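Local coordinates for RimK domain protein ATP-grasp (Sphaerobacter thermophilus, PDB 5I47) that probably binds ATP and acts as an ATP-grasp ligase of the RimK/LysX type, joining an amino acid to a carboxylate substrate, at residues B[14-22]-B[254-262]; B[87-95]-B[130-138]. All blocks are in the same frame, centred on the assembly; numbering follows the deposited sequence.

Interaction 1 of 2, residues B[14-22]-B[254-262]; sequences LRVEERLLI and LVDFRSLSG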
loop_
_atom_site.group_PDB
_atom_site.type_symbol
_atom_site.label_atom_id
_atom_site.label_comp_id
_atom_site.label_asym_id
_atom_site.label_seq_id
_atom_site.Cartn_x
_atom_site.Cartn_y
_atom_site.Cartn_z
ATOM N N LEU B 14 -11.078 1.184 25.142
ATOM C CA LEU B 14 -12.122 0.173 25.259
ATOM C C LEU B 14 -13.494 0.823 25.133
ATOM O O LEU B 14 -13.834 1.727 25.904
ATOM C CB LEU B 14 -12.000 -0.566 26.590
ATOM C CG LEU B 14 -10.681 -1.295 26.853
ATOM C CD1 LEU B 14 -10.707 -1.979 28.207
ATOM C CD2 LEU B 14 -10.391 -2.304 25.752
ATOM N N ARG B 15 -14.280 0.364 24.162
ATOM C CA ARG B 15 -15.672 0.746 24.016
ATOM C C ARG B 15 -16.550 -0.469 24.323
ATOM O O ARG B 15 -16.072 -1.468 24.885
ATOM C CB ARG B 15 -15.910 1.309 22.615
ATOM C CG ARG B 15 -15.185 2.607 22.317
ATOM C CD ARG B 15 -15.254 2.919 20.831
ATOM N NE ARG B 15 -14.896 1.752 20.023
ATOM C CZ ARG B 15 -15.753 1.057 19.277
ATOM N NH1 ARG B 15 -17.029 1.412 19.218
ATOM N NH2 ARG B 15 -15.330 0.008 18.583
ATOM N N VAL B 16 -17.826 -0.389 23.940
ATOM C CA VAL B 16 -18.783 -1.444 24.271
ATOM C C VAL B 16 -18.360 -2.770 23.647
ATOM O O VAL B 16 -18.372 -3.816 24.304
ATOM C CB VAL B 16 -20.201 -1.039 23.833
ATOM C CG1 VAL B 16 -21.119 -2.249 23.803
ATOM C CG2 VAL B 16 -20.762 0.017 24.774
ATOM N N GLU B 17 -17.983 -2.748 22.366
ATOM C CA GLU B 17 -17.564 -3.981 21.705
ATOM C C GLU B 17 -16.330 -4.575 22.372
ATOM O O GLU B 17 -16.208 -5.799 22.494
ATOM C CB GLU B 17 -17.301 -3.723 20.221
ATOM C CG GLU B 17 -18.553 -3.461 19.392
ATOM C CD GLU B 17 -18.941 -1.994 19.363
ATOM O OE1 GLU B 17 -18.321 -1.198 20.105
ATOM O OE2 GLU B 17 -19.861 -1.637 18.592
ATOM N N GLU B 18 -15.411 -3.721 22.832
ATOM C CA GLU B 18 -14.174 -4.216 23.428
ATOM C C GLU B 18 -14.428 -4.916 24.760
ATOM O O GLU B 18 -13.789 -5.929 25.064
ATOM C CB GLU B 18 -13.176 -3.070 23.599
ATOM C CG GLU B 18 -12.361 -2.761 22.349
ATOM C CD GLU B 18 -13.203 -2.185 21.226
ATOM O OE1 GLU B 18 -13.857 -1.143 21.446
ATOM O OE2 GLU B 18 -13.222 -2.780 20.126
ATOM N N ARG B 19 -15.358 -4.404 25.566
ATOM C CA ARG B 19 -15.620 -5.053 26.847
ATOM C C ARG B 19 -16.415 -6.345 26.686
ATOM O O ARG B 19 -16.198 -7.295 27.446
ATOM C CB ARG B 19 -16.341 -4.091 27.797
ATOM C CG ARG B 19 -17.708 -3.632 27.333
ATOM C CD ARG B 19 -18.134 -2.381 28.079
ATOM N NE ARG B 19 -17.036 -1.421 28.155
ATOM C CZ ARG B 19 -17.193 -0.102 28.167
ATOM N NH1 ARG B 19 -18.409 0.426 28.097
ATOM N NH2 ARG B 19 -16.131 0.692 28.240
ATOM N N LEU B 20 -17.328 -6.401 25.710
ATOM C CA LEU B 20 -17.994 -7.660 25.385
ATOM C C LEU B 20 -16.981 -8.735 25.020
ATOM O O LEU B 20 -17.124 -9.900 25.416
ATOM C CB LEU B 20 -18.979 -7.460 24.234
ATOM C CG LEU B 20 -20.201 -6.582 24.486
ATOM C CD1 LEU B 20 -21.040 -6.459 23.220
ATOM C CD2 LEU B 20 -21.024 -7.152 25.627
ATOM N N LEU B 21 -15.947 -8.363 24.260
ATOM C CA LEU B 21 -14.905 -9.319 23.909
ATOM C C LEU B 21 -14.081 -9.724 25.124
ATOM O O LEU B 21 -13.647 -10.877 25.217
ATOM C CB LEU B 21 -14.009 -8.733 22.817
ATOM C CG LEU B 21 -14.638 -8.714 21.422
ATOM C CD1 LEU B 21 -14.067 -7.585 20.582
ATOM C CD2 LEU B 21 -14.433 -10.053 20.729
ATOM N N ILE B 22 -13.860 -8.802 26.063
ATOM C CA ILE B 22 -13.132 -9.166 27.273
ATOM C C ILE B 22 -13.923 -10.183 28.085
ATOM O O ILE B 22 -13.340 -11.081 28.705
ATOM C CB ILE B 22 -12.790 -7.908 28.093
ATOM C CG1 ILE B 22 -11.817 -7.025 27.306
ATOM C CG2 ILE B 22 -12.200 -8.284 29.447
ATOM C CD1 ILE B 22 -11.087 -6.009 28.147
ATOM N N LEU B 254 -14.749 -5.376 11.210
ATOM C CA LEU B 254 -15.926 -5.441 12.079
ATOM C C LEU B 254 -15.632 -4.654 13.353
ATOM O O LEU B 254 -15.230 -5.195 14.387
ATOM C CB LEU B 254 -16.302 -6.884 12.387
ATOM C CG LEU B 254 -17.611 -7.045 13.160
ATOM C CD1 LEU B 254 -18.772 -6.475 12.361
ATOM C CD2 LEU B 254 -17.864 -8.503 13.514
ATOM N N VAL B 255 -15.834 -3.342 13.265
ATOM C CA VAL B 255 -15.599 -2.452 14.397
ATOM C C VAL B 255 -16.854 -2.289 15.240
ATOM O O VAL B 255 -16.802 -2.359 16.470
ATOM C CB VAL B 255 -15.075 -1.089 13.898
ATOM C CG1 VAL B 255 -14.958 -0.114 15.052
ATOM C CG2 VAL B 255 -13.730 -1.255 13.206
ATOM N N ASP B 256 -18.000 -2.078 14.593
ATOM C CA ASP B 256 -19.274 -1.892 15.279
ATOM C C ASP B 256 -20.104 -3.162 15.136
ATOM O O ASP B 256 -20.658 -3.430 14.065
ATOM C CB ASP B 256 -20.034 -0.695 14.710
ATOM C CG ASP B 256 -19.132 0.479 14.399
ATOM O OD1 ASP B 256 -18.274 0.816 15.244
ATOM O OD2 ASP B 256 -19.279 1.062 13.303
ATOM N N PHE B 257 -20.192 -3.946 16.209
ATOM C CA PHE B 257 -21.195 -5.000 16.306
ATOM C C PHE B 257 -22.082 -4.785 17.528
ATOM O O PHE B 257 -22.587 -5.739 18.124
ATOM C CB PHE B 257 -20.556 -6.390 16.311
ATOM C CG PHE B 257 -19.528 -6.606 17.388
ATOM C CD1 PHE B 257 -19.891 -7.132 18.618
ATOM C CD2 PHE B 257 -18.192 -6.333 17.152
ATOM C CE1 PHE B 257 -18.944 -7.355 19.600
ATOM C CE2 PHE B 257 -17.239 -6.550 18.131
ATOM C CZ PHE B 257 -17.616 -7.064 19.354
ATOM N N ARG B 258 -22.280 -3.515 17.891
ATOM C CA ARG B 258 -23.132 -3.158 19.022
ATOM C C ARG B 258 -24.580 -3.552 18.766
ATOM O O ARG B 258 -25.199 -4.258 19.571
ATOM C CB ARG B 258 -23.027 -1.654 19.277
ATOM C CG ARG B 258 -23.047 -1.230 20.729
ATOM C CD ARG B 258 -23.008 0.289 20.829
ATOM N NE ARG B 258 -21.899 0.859 20.069
ATOM C CZ ARG B 258 -20.849 1.468 20.611
ATOM N NH1 ARG B 258 -20.759 1.602 21.925
ATOM N NH2 ARG B 258 -19.890 1.955 19.837
ATOM N N SER B 259 -25.136 -3.095 17.639
ATOM C CA SER B 259 -26.543 -3.338 17.338
ATOM C C SER B 259 -26.847 -4.826 17.234
ATOM O O SER B 259 -27.879 -5.292 17.733
ATOM C CB SER B 259 -26.924 -2.624 16.041
ATOM O OG SER B 259 -28.194 -3.048 15.576
ATOM N N LEU B 260 -25.963 -5.590 16.589
ATOM C CA LEU B 260 -26.229 -7.011 16.393
ATOM C C LEU B 260 -26.158 -7.774 17.710
ATOM O O LEU B 260 -26.956 -8.687 17.945
ATOM C CB LEU B 260 -25.252 -7.592 15.371
ATOM C CG LEU B 260 -25.651 -8.950 14.792
ATOM C CD1 LEU B 260 -27.010 -8.862 14.113
ATOM C CD2 LEU B 260 -24.597 -9.463 13.820
ATOM N N SER B 261 -25.213 -7.414 18.584
ATOM C CA SER B 261 -25.172 -7.996 19.922
ATOM C C SER B 261 -26.422 -7.669 20.724
ATOM O O SER B 261 -26.790 -8.433 21.624
ATOM C CB SER B 261 -23.937 -7.508 20.678
ATOM O OG SER B 261 -22.799 -8.286 20.361
ATOM N N GLY B 262 -27.083 -6.553 20.413
ATOM C CA GLY B 262 -28.298 -6.200 21.127
ATOM C C GLY B 262 -29.422 -7.192 20.901
ATOM O O GLY B 262 -30.218 -7.456 21.805
#

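Interaction 2 of 2, residues B[87-95]-B[130-138]; sequences RLLADRMAL and VLKSLTVDP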
loop_
_atom_site.group_PDB
_atom_site.type_symbol
_atom_site.label_atom_id
_atom_site.label_comp_id
_atom_site.label_asym_id
_atom_site.label_seq_id
_atom_site.Cartn_x
_atom_site.Cartn_y
_atom_site.Cartn_z
ATOM N N ARG B 87 -5.074 -6.489 4.313
ATOM C CA ARG B 87 -4.675 -5.752 3.115
ATOM C C ARG B 87 -5.861 -5.535 2.179
ATOM O O ARG B 87 -5.989 -4.466 1.574
ATOM C CB ARG B 87 -3.540 -6.481 2.393
ATOM C CG ARG B 87 -2.164 -5.894 2.668
ATOM C CD ARG B 87 -1.045 -6.651 1.959
ATOM N NE ARG B 87 -0.405 -7.636 2.828
ATOM C CZ ARG B 87 -0.544 -8.952 2.700
ATOM N NH1 ARG B 87 -1.292 -9.445 1.722
ATOM N NH2 ARG B 87 0.070 -9.773 3.541
ATOM N N LEU B 88 -6.741 -6.533 2.049
ATOM C CA LEU B 88 -7.911 -6.369 1.189
ATOM C C LEU B 88 -8.890 -5.349 1.758
ATOM O O LEU B 88 -9.582 -4.664 0.998
ATOM C CB LEU B 88 -8.610 -7.714 0.975
ATOM C CG LEU B 88 -7.911 -8.753 0.095
ATOM C CD1 LEU B 88 -8.847 -9.903 -0.193
ATOM C CD2 LEU B 88 -7.418 -8.136 -1.199
ATOM N N LEU B 89 -8.973 -5.237 3.084
ATOM C CA LEU B 89 -9.823 -4.211 3.675
ATOM C C LEU B 89 -9.205 -2.825 3.529
ATOM O O LEU B 89 -9.931 -1.832 3.423
ATOM C CB LEU B 89 -10.080 -4.521 5.151
ATOM C CG LEU B 89 -10.538 -5.929 5.523
ATOM C CD1 LEU B 89 -10.676 -6.066 7.030
ATOM C CD2 LEU B 89 -11.846 -6.258 4.841
ATOM N N ALA B 90 -7.877 -2.741 3.514
ATOM C CA ALA B 90 -7.183 -1.464 3.444
ATOM C C ALA B 90 -6.986 -0.968 2.023
ATOM O O ALA B 90 -6.841 0.242 1.816
ATOM C CB ALA B 90 -5.816 -1.574 4.124
ATOM N N ASP B 91 -6.987 -1.868 1.046
ATOM C CA ASP B 91 -6.630 -1.560 -0.336
ATOM C C ASP B 91 -7.864 -1.791 -1.204
ATOM O O ASP B 91 -8.197 -2.936 -1.529
ATOM C CB ASP B 91 -5.451 -2.422 -0.781
ATOM C CG ASP B 91 -4.870 -1.988 -2.109
ATOM O OD1 ASP B 91 -5.571 -1.314 -2.889
ATOM O OD2 ASP B 91 -3.700 -2.332 -2.377
ATOM N N ARG B 92 -8.535 -0.701 -1.586
ATOM C CA ARG B 92 -9.708 -0.823 -2.444
ATOM C C ARG B 92 -9.356 -1.430 -3.794
ATOM O O ARG B 92 -10.181 -2.126 -4.395
ATOM C CB ARG B 92 -10.371 0.544 -2.628
ATOM C CG ARG B 92 -10.902 1.149 -1.329
ATOM C CD ARG B 92 -11.909 2.272 -1.574
ATOM N NE ARG B 92 -12.394 2.825 -0.313
ATOM C CZ ARG B 92 -11.965 3.965 0.217
ATOM N NH1 ARG B 92 -11.058 4.693 -0.415
ATOM N NH2 ARG B 92 -12.453 4.381 1.377
HETATM N N MSE B 93 -8.144 -1.190 -4.282
HETATM C CA MSE B 93 -7.724 -1.718 -5.573
HETATM C C MSE B 93 -7.547 -3.232 -5.522
HETATM O O MSE B 93 -8.014 -3.953 -6.408
HETATM C CB MSE B 93 -6.423 -1.055 -6.023
HETATM C CG MSE B 93 -5.894 -1.579 -7.342
HETATM SE SE MSE B 93 -7.044 -1.098 -8.847
HETATM C CE MSE B 93 -7.698 -2.867 -9.372
ATOM N N ALA B 94 -6.865 -3.716 -4.480
ATOM C CA ALA B 94 -6.659 -5.156 -4.353
ATOM C C ALA B 94 -7.976 -5.876 -4.094
ATOM O O ALA B 94 -8.214 -6.961 -4.639
ATOM C CB ALA B 94 -5.651 -5.454 -3.241
ATOM N N LEU B 95 -8.846 -5.282 -3.272
ATOM C CA LEU B 95 -10.170 -5.857 -3.044
ATOM C C LEU B 95 -10.980 -5.887 -4.331
ATOM O O LEU B 95 -11.655 -6.880 -4.628
ATOM C CB LEU B 95 -10.908 -5.061 -1.973
ATOM C CG LEU B 95 -12.347 -5.494 -1.676
ATOM C CD1 LEU B 95 -12.389 -6.919 -1.143
ATOM C CD2 LEU B 95 -12.998 -4.531 -0.693
ATOM N N VAL B 130 -18.580 8.147 -7.406
ATOM C CA VAL B 130 -17.862 8.392 -6.161
ATOM C C VAL B 130 -16.367 8.272 -6.425
ATOM O O VAL B 130 -15.931 7.423 -7.209
ATOM C CB VAL B 130 -18.294 7.425 -5.038
ATOM C CG1 VAL B 130 -19.689 7.759 -4.558
ATOM C CG2 VAL B 130 -18.234 5.987 -5.518
ATOM N N LEU B 131 -15.588 9.137 -5.784
ATOM C CA LEU B 131 -14.133 9.077 -5.834
ATOM C C LEU B 131 -13.625 8.378 -4.584
ATOM O O LEU B 131 -13.955 8.780 -3.464
ATOM C CB LEU B 131 -13.510 10.472 -5.934
ATOM C CG LEU B 131 -13.841 11.357 -7.137
ATOM C CD1 LEU B 131 -12.942 12.576 -7.134
ATOM C CD2 LEU B 131 -13.699 10.592 -8.434
ATOM N N LYS B 132 -12.824 7.335 -4.778
ATOM C CA LYS B 132 -12.264 6.558 -3.681
ATOM C C LYS B 132 -10.764 6.451 -3.889
ATOM O O LYS B 132 -10.317 5.992 -4.945
ATOM C CB LYS B 132 -12.888 5.160 -3.609
ATOM C CG LYS B 132 -14.389 5.128 -3.390
ATOM C CD LYS B 132 -14.896 3.690 -3.339
ATOM C CE LYS B 132 -16.382 3.615 -3.004
ATOM N NZ LYS B 132 -16.834 2.196 -2.883
ATOM N N SER B 133 -9.992 6.875 -2.895
ATOM C CA SER B 133 -8.559 6.619 -2.922
ATOM C C SER B 133 -8.301 5.116 -2.965
ATOM O O SER B 133 -9.080 4.318 -2.435
ATOM C CB SER B 133 -7.886 7.243 -1.698
ATOM O OG SER B 133 -8.604 6.943 -0.513
ATOM N N LEU B 134 -7.198 4.730 -3.617
ATOM C CA LEU B 134 -6.881 3.311 -3.755
ATOM C C LEU B 134 -6.716 2.642 -2.399
ATOM O O LEU B 134 -6.989 1.444 -2.258
ATOM C CB LEU B 134 -5.611 3.120 -4.587
ATOM C CG LEU B 134 -5.538 3.758 -5.975
ATOM C CD1 LEU B 134 -4.362 3.198 -6.757
ATOM C CD2 LEU B 134 -6.832 3.557 -6.739
ATOM N N THR B 135 -6.275 3.394 -1.396
ATOM C CA THR B 135 -6.092 2.903 -0.039
ATOM C C THR B 135 -7.030 3.659 0.890
ATOM O O THR B 135 -7.175 4.881 0.773
ATOM C CB THR B 135 -4.637 3.076 0.410
ATOM O OG1 THR B 135 -3.820 2.099 -0.249
ATOM C CG2 THR B 135 -4.501 2.922 1.923
ATOM N N VAL B 136 -7.681 2.924 1.798
ATOM C CA VAL B 136 -8.578 3.553 2.762
ATOM C C VAL B 136 -7.793 4.546 3.601
ATOM O O VAL B 136 -6.773 4.205 4.212
ATOM C CB VAL B 136 -9.263 2.495 3.639
ATOM C CG1 VAL B 136 -10.134 3.169 4.685
ATOM C CG2 VAL B 136 -10.094 1.551 2.784
ATOM N N ASP B 137 -8.267 5.786 3.628
ATOM C CA ASP B 137 -7.539 6.890 4.234
ATOM C C ASP B 137 -8.525 7.891 4.819
ATOM O O ASP B 137 -9.354 8.443 4.085
ATOM C CB ASP B 137 -6.637 7.562 3.194
ATOM C CG ASP B 137 -6.105 8.908 3.656
ATOM O OD1 ASP B 137 -5.714 9.027 4.838
ATOM O OD2 ASP B 137 -6.080 9.846 2.832
ATOM N N PRO B 138 -8.471 8.147 6.127
ATOM C CA PRO B 138 -9.411 9.118 6.717
ATOM C C PRO B 138 -9.241 10.530 6.181
ATOM O O PRO B 138 -10.216 11.291 6.151
ATOM C CB PRO B 138 -9.105 9.034 8.220
ATOM C CG PRO B 138 -7.724 8.454 8.304
ATOM C CD PRO B 138 -7.592 7.530 7.134
HETATM O O HOH W 1 -10.518 6.760 1.823
#

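Interaction 1 of 2, residues B[14-22]-B[254-262]
Residues 16-22 of helix 16-27 and the short helix 258-262 approach to 10.9 Å between axes at 52°, Glu17 and Arg258 being nearest at 6.2 Å CA to CA. The contact joins the first helix of the preATP-grasp domain, which follows strand 6-10 of its parallel sheet, to the turn leaving strand 246-253 of the ATP-grasp domain. Glu17 CB and CG sit over one face of the Phe257 ring, a CH-pi contact with CG 3.5 Å from the ring centroid and 9° off its normal. Leu21 CD1 meets the ring edge at Phe257 CZ, 3.8 Å away. A leucine in place of Phe257 would probably leave Glu17 CB and CG without a ring face to lie over and open a gap beside Leu21 CD1. The bend at chi2 (88°) takes the Glu17 carboxylate off the ring and into a salt-bridge network. Glu17 OE1 pairs with Arg15 NH1 at 3.0 Å and sits over one face of the Arg258 guanidinium, a contact of charges alone. This shared carboxylate probably offsets the closeness of the two arginines. Arg58 touches the same cluster and pairs with Glu18. Arg15 NH2 also gives Val255 O a weak hydrogen bond of 3.5 Å in the guanidinium plane.

Interaction 2 of 2, residues B[87-95]-B[130-138]
A single beta bridge, Asp91 with Thr135, ties the junction of helices 83-90 and 92-101 to the loop that leaves strand 129-133 of the four-stranded antiparallel sheet in the ATP-grasp domain. Val136 N donates to Ala90 O at 2.8 Å, nearly straight at 164°, while Arg92 N gives Leu134 O a weaker, bent bond. Between them Thr135 CA makes a CA-H...O contact with Ala90 O. Asp91 is the N-cap of helix 92-101: with CG anti to its backbone N (chi1 -170°), OD1 turns back to accept from Ala94 N at 3.2 Å, from above the carboxylate plane, and weakly from Met93 N.

Arg92 carries most of the side-chain contact. Its chain, extended from CG to NE, crosses Lys132 at about a right angle, Arg92 CD lying 3.7 Å from Lys132 CB. Val136 CG2 lies over one face of the guanidinium and, more loosely, Lys132 CG over the other. In the guanidinium plane Arg92 NH1 meets a lone pair of Ser133 O at 2.9 Å; a weak bond to Ser133 OG is added. Water 1 accepts from Arg92 NH1 and from Asp137 N and donates to Ser133 OG, whose own proton goes to Thr135 O at 2.8 Å. Lys132 NZ hydrogen-bonds to Gln170 OE1, and Val67 of the second subunit packs on Met93 and Leu134. With NH1 bonded to a carbonyl, a water and, weakly, a hydroxyl, and aliphatic groups on both faces, the guanidinium is probably fixed in rotation, its positive charge met here by neutral oxygen acceptors rather than a carboxylate.

Interaction 2 is nested along the chain inside the loop closed by interaction 1, which brings residues 14-22 near the N-terminus to residues 254-262 near the C-terminus. Their centres lie about 24 Å apart and their nearest atoms about 6 Å, without touching. Strand 246-253, at the edge of the five-stranded antiparallel sheet, links them: it runs directly into 254-262, while its Val251 touches Leu89 and Leu95 and its Val249 touches Lys132. Interaction 1 closes the preATP-grasp domain onto the ATP-grasp domain, and interaction 2 ties helices 83-90 and 92-101 to the loop after strand 129-133 of the four-stranded sheet; of the two, only interaction 2 meets the second subunit.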